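Local coordinates for carbohydrate binding module (PDB 4V1K), which probably binds plant cell-wall polysaccharides as a non-catalytic module of the family 9 glycoside hydrolase Cel9A of the Ruminococcus flavefaciens cellulosome, at residues K12-Y16 against S17-E21; I48-N51 against K52-K56; S96-S99 against S100-T104. One frame throughout, in Å; residues are numbered along the deposited sequence.

Interaction 1: K12-Y16 against S17-E21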
loop_
_atom_site.group_PDB
_atom_site.type_symbol
_atom_site.label_atom_id
_atom_site.label_comp_id
_atom_site.label_asym_id
_atom_site.label_seq_id
_atom_site.Cartn_x
_atom_site.Cartn_y
_atom_site.Cartn_z
ATOM N N LYS A 12 11.332 2.592 5.398
ATOM C CA LYS A 12 10.597 2.755 6.641
ATOM C C LYS A 12 10.591 1.465 7.450
ATOM O O LYS A 12 10.033 0.456 7.013
ATOM C CB LYS A 12 9.172 3.206 6.354
ATOM C CG LYS A 12 8.368 3.481 7.615
ATOM C CD LYS A 12 6.980 3.998 7.289
ATOM C CE LYS A 12 6.160 4.179 8.562
ATOM N NZ LYS A 12 6.784 5.127 9.526
ATOM N N LYS A 13 11.186 1.515 8.635
ATOM C CA LYS A 13 11.208 0.366 9.580
ATOM C C LYS A 13 9.866 0.256 10.319
ATOM O O LYS A 13 9.335 1.247 10.879
ATOM C CB LYS A 13 12.334 0.541 10.596
ATOM C CG LYS A 13 12.410 -0.547 11.657
ATOM C CD LYS A 13 12.843 -1.894 11.101
ATOM C CE LYS A 13 12.732 -2.980 12.167
ATOM N NZ LYS A 13 13.461 -2.680 13.444
ATOM N N VAL A 14 9.314 -0.941 10.290
ATOM C CA VAL A 14 8.058 -1.257 10.971
ATOM C C VAL A 14 8.264 -2.418 11.956
ATOM O O VAL A 14 8.850 -3.446 11.610
ATOM C CB VAL A 14 6.970 -1.651 9.972
ATOM C CG1 VAL A 14 5.615 -1.898 10.673
ATOM C CG2 VAL A 14 6.765 -0.558 8.941
ATOM N N THR A 15 7.778 -2.249 13.187
ATOM C CA THR A 15 7.727 -3.345 14.174
ATOM C C THR A 15 6.240 -3.626 14.398
ATOM O O THR A 15 5.543 -2.827 15.031
ATOM C CB THR A 15 8.424 -2.945 15.489
ATOM O OG1 THR A 15 9.811 -2.611 15.231
ATOM C CG2 THR A 15 8.357 -4.072 16.517
ATOM N N TYR A 16 5.734 -4.733 13.838
ATOM C CA TYR A 16 4.290 -5.010 13.868
ATOM C C TYR A 16 3.719 -4.989 15.283
ATOM O O TYR A 16 2.660 -4.384 15.547
ATOM C CB TYR A 16 3.965 -6.362 13.143
ATOM C CG TYR A 16 2.553 -6.862 13.407
ATOM C CD1 TYR A 16 1.452 -6.283 12.800
ATOM C CD2 TYR A 16 2.327 -7.838 14.359
ATOM C CE1 TYR A 16 0.148 -6.720 13.098
ATOM C CE2 TYR A 16 1.060 -8.266 14.669
ATOM C CZ TYR A 16 -0.030 -7.705 14.045
ATOM O OH TYR A 16 -1.288 -8.158 14.393
ATOM N N SER A 17 4.395 -5.672 16.204
ATOM C CA SER A 17 3.890 -5.794 17.585
ATOM C C SER A 17 3.878 -4.456 18.336
ATOM O O SER A 17 3.171 -4.323 19.364
ATOM C CB SER A 17 4.714 -6.834 18.358
ATOM O OG SER A 17 6.089 -6.440 18.429
ATOM N N ALA A 18 4.603 -3.453 17.815
ATOM C CA ALA A 18 4.574 -2.109 18.406
ATOM C C ALA A 18 3.400 -1.252 17.955
ATOM O O ALA A 18 3.144 -0.172 18.555
ATOM C CB ALA A 18 5.855 -1.351 18.127
ATOM N N LEU A 19 2.693 -1.689 16.913
ATOM C CA LEU A 19 1.582 -0.893 16.403
ATOM C C LEU A 19 0.341 -1.067 17.294
ATOM O O LEU A 19 -0.104 -2.176 17.543
ATOM C CB LEU A 19 1.238 -1.285 14.964
ATOM C CG LEU A 19 2.378 -1.226 13.940
ATOM C CD1 LEU A 19 1.999 -1.898 12.619
ATOM C CD2 LEU A 19 2.841 0.218 13.733
ATOM N N GLY A 20 -0.245 0.040 17.725
ATOM C CA GLY A 20 -1.556 0.000 18.374
ATOM C C GLY A 20 -2.674 -0.313 17.407
ATOM O O GLY A 20 -2.470 -0.340 16.197
ATOM N N GLU A 21 -3.854 -0.581 17.941
ATOM C CA GLU A 21 -5.051 -0.868 17.134
ATOM C C GLU A 21 -5.291 0.162 16.028
ATOM O O GLU A 21 -5.692 -0.190 14.897
ATOM C CB GLU A 21 -6.299 -0.922 18.057
ATOM C CG GLU A 21 -6.387 -2.183 18.893
ATOM C CD GLU A 21 -7.431 -2.130 20.017
ATOM O OE1 GLU A 21 -7.872 -1.028 20.441
ATOM O OE2 GLU A 21 -7.791 -3.221 20.498
HETATM O O HOH W 1 0.073 -4.767 16.357
#
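Leu19 holds CG anti to its own carbonyl carbon (chi1 -55°), and Val14 holds CG1 anti to its backbone N. These torsions bring Leu19 CD1 to 4.1 Å from Val14 CG1, with the two side chains crossing at about a right angle. Leu19 CD1 also lies 4.4 Å from Tyr16 CD1, at an oblique position beside the ring. Residues 16-18 form a short 3-10 turn just after strand 5-15. Ala18 N donates to Thr15 O at 3.0 Å, a bent bond of 140° at the hydrogen. Leu19 N donates to Tyr16 O, also at 3.0 Å but straighter, at 159°. Both donors stand well above the plane of the carbonyl they use. Tyr16 O accepts a second bond, from a water 2.7 Å away that also donates to Leu19 O. The same water lies over one face of the Tyr16 ring, toward its rim. Ala18 CB packs 4.0 Å from Thr15 CB, and Ser17 OG bonds to Asp120. Two i to i+3 backbone bonds and a bridging water thus hold the turn that follows strand 5-15, while the apolar packing is light, with Leu19 CD1 touching Val14 and the tyrosine.

Interaction 2: I48-N51 against K52-K56; sequences ISAN and KNIGK
Ile54 and Ile48 make the apolar part of this contact, with Ala50 beside them. CD1 of Ile54 reaches across the turn to 4.0 Å from Ile48 CG1 and 4.1 Å from Ile48 CD1. The two side chains meet at a slant. Ile54 reaches this place with CG1 anti to its carbonyl carbon (chi1 -72°) and an extended end. Ile48 has CG1 lodged between its backbone N and carbonyl carbon (chi1 66°). The methyl of Ala50 lies alongside the Ile54 branch, with Ala50 CB 3.8 Å from Ile54 CG1. The same methyl meets a carbonyl oxygen, with Ala50 CB 3.6 Å from Lys52 O. Ile54 CD1 also passes 4.2 Å from Ser49 CA, so its end lies against backbone as well as side chain. Ile83 and Ile117 touch both isoleucines.

Residues 50-54 connect strand 41-49 to strand 55-64, and these strands belong to different antiparallel sheets. The chain therefore crosses from one sheet to the other, consistent with a beta-sandwich. The isoleucines point into the bend.

The polar part is sparse. Lys52 N is buried here and has no hydrogen-bond partner in the model. Other polar groups bond away from the turn: Ser49 OG to Asp125, and the backbone of Ile54 to Gly85 and Cys119.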
loop_
_atom_site.group_PDB
_atom_site.type_symbol
_atom_site.label_atom_id
_atom_site.label_comp_id
_atom_site.label_asym_id
_atom_site.label_seq_id
_atom_site.Cartn_x
_atom_site.Cartn_y
_atom_site.Cartn_z
ATOM N N ILE A 48 9.174 -5.352 0.525
ATOM C CA ILE A 48 9.635 -5.402 1.910
ATOM C C ILE A 48 10.812 -6.341 2.088
ATOM O O ILE A 48 11.004 -7.264 1.292
ATOM C CB ILE A 48 8.503 -5.785 2.901
ATOM C CG1 ILE A 48 7.993 -7.213 2.686
ATOM C CG2 ILE A 48 7.348 -4.813 2.836
ATOM C CD1 ILE A 48 7.054 -7.718 3.777
ATOM N N SER A 49 11.574 -6.105 3.150
ATOM C CA SER A 49 12.710 -6.945 3.498
ATOM C C SER A 49 12.892 -7.051 5.000
ATOM O O SER A 49 12.362 -6.233 5.775
ATOM C CB SER A 49 13.970 -6.434 2.790
ATOM O OG SER A 49 14.422 -5.202 3.302
ATOM N N ALA A 50 13.641 -8.056 5.423
ATOM C CA ALA A 50 13.827 -8.339 6.831
ATOM C C ALA A 50 15.176 -9.026 7.013
ATOM O O ALA A 50 15.884 -9.323 6.025
ATOM C CB ALA A 50 12.689 -9.220 7.330
ATOM N N ASN A 51 15.543 -9.261 8.266
ATOM C CA ASN A 51 16.786 -9.934 8.593
ATOM C C ASN A 51 16.641 -11.455 8.730
ATOM O O ASN A 51 17.594 -12.154 9.079
ATOM C CB ASN A 51 17.360 -9.310 9.869
ATOM C CG ASN A 51 17.920 -7.923 9.619
ATOM O OD1 ASN A 51 18.382 -7.628 8.521
ATOM N ND2 ASN A 51 17.870 -7.068 10.623
ATOM N N LYS A 52 15.441 -11.959 8.462
ATOM C CA LYS A 52 15.150 -13.382 8.536
ATOM C C LYS A 52 14.004 -13.651 7.577
ATOM O O LYS A 52 13.443 -12.710 6.993
ATOM C CB LYS A 52 14.771 -13.755 9.967
ATOM C CG LYS A 52 13.580 -12.988 10.503
ATOM C CD LYS A 52 13.336 -13.258 11.985
ATOM C CE LYS A 52 12.598 -14.571 12.184
ATOM N NZ LYS A 52 12.024 -14.687 13.552
ATOM N N ASN A 53 13.663 -14.914 7.388
ATOM C CA ASN A 53 12.561 -15.261 6.472
ATOM C C ASN A 53 11.253 -14.621 6.948
ATOM O O ASN A 53 10.910 -14.673 8.126
ATOM C CB ASN A 53 12.417 -16.783 6.316
ATOM C CG ASN A 53 13.614 -17.403 5.596
ATOM O OD1 ASN A 53 14.375 -16.708 4.908
ATOM N ND2 ASN A 53 13.785 -18.707 5.746
ATOM N N ILE A 54 10.522 -14.023 6.021
ATOM C CA ILE A 54 9.372 -13.213 6.372
ATOM C C ILE A 54 8.139 -14.022 6.738
ATOM O O ILE A 54 7.475 -13.701 7.712
ATOM C CB ILE A 54 9.069 -12.208 5.235
ATOM C CG1 ILE A 54 10.162 -11.134 5.243
ATOM C CG2 ILE A 54 7.686 -11.576 5.396
ATOM C CD1 ILE A 54 10.230 -10.301 4.005
ATOM N N GLY A 55 7.832 -15.052 5.960
ATOM C CA GLY A 55 6.616 -15.824 6.168
ATOM C C GLY A 55 5.366 -15.122 5.687
ATOM O O GLY A 55 5.405 -14.411 4.680
ATOM N N LYS A 56 4.249 -15.359 6.380
ATOM C CA LYS A 56 2.961 -14.841 5.942
ATOM C C LYS A 56 2.665 -13.417 6.404
ATOM O O LYS A 56 2.871 -13.051 7.576
ATOM C CB LYS A 56 1.812 -15.750 6.373
ATOM C CG LYS A 56 1.489 -16.776 5.300
ATOM C CD LYS A 56 0.234 -17.574 5.616
ATOM C CE LYS A 56 0.477 -18.665 6.622
ATOM N NZ LYS A 56 1.343 -19.757 6.096
#

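Interaction 3: S96-S99 against S100-T104; sequences SDIS and SIIQT
Ile101 N donates a hydrogen bond to Ile98 O at 3.0 Å, with 159° at the hydrogen. The donor stands well above the carbonyl plane. A second backbone bond runs from Ser100 N to Ser96 O at 3.1 Å, with 150° at the hydrogen. Here the donor is tilted only 26° from the carbonyl plane, so it meets its acceptor more nearly in line with the flat peptide group. In the conformer given, Ser99 OG bonds Lys40 NZ, which ties this stretch to a neighbouring loop.

The bond to Ser96 O spans four residues and the bond to Ile98 O three. This tightening comes at the end of the single short helix, 96-99, in a fold otherwise built from antiparallel strands. The loop beyond it leads to strand 109-114.

Ile101 and Ile102 pack against the carbonyl oxygens of Asp97 and Ile98. Ile102 keeps CG1 anti to its carbonyl carbon, and this places Ile102 CG1 3.5 Å from Ile98 O and 4.1 Å from Ile98 CG2. The two side chains meet at a slant. Ile102 CD1 ends near Ser99 CA. Ile101 CG1 comes 3.6 Å from Asp97 O. Both Ile98 and Ile102 rest on Thr63 of strand 55-64, while the Ile101 backbone bonds to that of Thr66.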
loop_
_atom_site.group_PDB
_atom_site.type_symbol
_atom_site.label_atom_id
_atom_site.label_comp_id
_atom_site.label_asym_id
_atom_site.label_seq_id
_atom_site.Cartn_x
_atom_site.Cartn_y
_atom_site.Cartn_z
ATOM N N SER A 96 -11.439 -1.716 -10.866
ATOM C CA SER A 96 -11.814 -0.591 -11.728
ATOM C C SER A 96 -12.675 0.440 -11.008
ATOM O O SER A 96 -12.472 1.638 -11.207
ATOM C CB SER A 96 -12.537 -1.082 -12.994
ATOM O OG SER A 96 -11.629 -1.857 -13.751
ATOM N N ASP A 97 -13.604 -0.018 -10.165
ATOM C CA ASP A 97 -14.510 0.895 -9.448
ATOM C C ASP A 97 -13.812 1.715 -8.363
ATOM O O ASP A 97 -14.294 2.723 -7.986
ATOM C CB ASP A 97 -15.795 0.215 -8.925
ATOM C CG ASP A 97 -15.569 -0.848 -7.809
ATOM O OD1 ASP A 97 -14.410 -1.155 -7.429
ATOM O OD2 ASP A 97 -16.593 -1.401 -7.323
ATOM N N ILE A 98 -12.675 1.272 -7.877
ATOM C CA ILE A 98 -11.849 2.121 -6.999
ATOM C C ILE A 98 -10.889 3.008 -7.808
ATOM O O ILE A 98 -10.754 4.214 -7.528
ATOM C CB ILE A 98 -11.102 1.246 -5.983
ATOM C CG1 ILE A 98 -12.112 0.600 -5.020
ATOM C CG2 ILE A 98 -10.081 2.078 -5.201
ATOM C CD1 ILE A 98 -11.485 -0.270 -3.962
ATOM N N SER A 99 -10.213 2.429 -8.803
ATOM C CA SER A 99 -9.222 3.200 -9.561
ATOM C C SER A 99 -9.845 4.458 -10.194
ATOM O O SER A 99 -9.189 5.503 -10.283
ATOM C CB SER A 99 -8.499 2.333 -10.599
ATOM O OG SER A 99 -9.381 1.853 -11.576
ATOM N N SER A 100 -11.124 4.383 -10.586
ATOM C CA SER A 100 -11.749 5.527 -11.231
ATOM C C SER A 100 -12.002 6.723 -10.289
ATOM O O SER A 100 -12.212 7.831 -10.778
ATOM C CB SER A 100 -13.030 5.100 -11.945
ATOM O OG SER A 100 -14.018 4.908 -10.995
ATOM N N ILE A 101 -11.944 6.506 -8.966
ATOM C CA ILE A 101 -12.250 7.560 -7.992
ATOM C C ILE A 101 -11.131 7.799 -6.972
ATOM O O ILE A 101 -11.317 8.586 -6.032
ATOM C CB ILE A 101 -13.588 7.317 -7.256
ATOM C CG1 ILE A 101 -13.572 5.972 -6.552
ATOM C CG2 ILE A 101 -14.767 7.481 -8.221
ATOM C CD1 ILE A 101 -14.717 5.732 -5.593
ATOM N N ILE A 102 -9.954 7.213 -7.179
ATOM C CA ILE A 102 -8.817 7.548 -6.285
ATOM C C ILE A 102 -8.553 9.068 -6.280
ATOM O O ILE A 102 -8.486 9.717 -7.368
ATOM C CB ILE A 102 -7.538 6.744 -6.629
ATOM C CG1 ILE A 102 -7.736 5.276 -6.217
ATOM C CG2 ILE A 102 -6.291 7.319 -5.961
ATOM C CD1 ILE A 102 -6.633 4.312 -6.625
ATOM N N GLN A 103 -8.337 9.591 -5.061
ATOM C CA GLN A 103 -8.034 11.002 -4.881
ATOM C C GLN A 103 -6.538 11.155 -4.627
ATOM O O GLN A 103 -6.038 10.855 -3.547
ATOM C CB GLN A 103 -8.843 11.595 -3.710
ATOM C CG GLN A 103 -8.465 13.036 -3.377
ATOM C CD GLN A 103 -8.718 13.991 -4.524
ATOM O OE1 GLN A 103 -7.979 13.990 -5.504
ATOM N NE2 GLN A 103 -9.740 14.862 -4.383
ATOM N N THR A 104 -5.808 11.593 -5.654
ATOM C CA THR A 104 -4.370 11.864 -5.512
ATOM C C THR A 104 -4.037 13.281 -5.050
ATOM O O THR A 104 -2.877 13.569 -4.670
ATOM C CB THR A 104 -3.611 11.617 -6.840
ATOM O OG1 THR A 104 -4.095 12.484 -7.871
ATOM C CG2 THR A 104 -3.751 10.177 -7.274
#

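In the fold
All three contacts are local turns, each part buried and part exposed, set well out from the centre of the chain. Interactions 1 and 2 have centres about 14 Å apart and share a sheet: strands 5-15 and 41-49 both flank strand 121-131. Interaction 3 lies across the chain's centre from both, about 28 Å and 31 Å away between centres. It packs against the C-terminal end of strand 55-64, whose start interaction 2 reaches. Their chemistry differs. Interactions 1 and 3 close with backbone bonds, aided by a water in the first. Interaction 2 relies on aliphatic packing between two sheets.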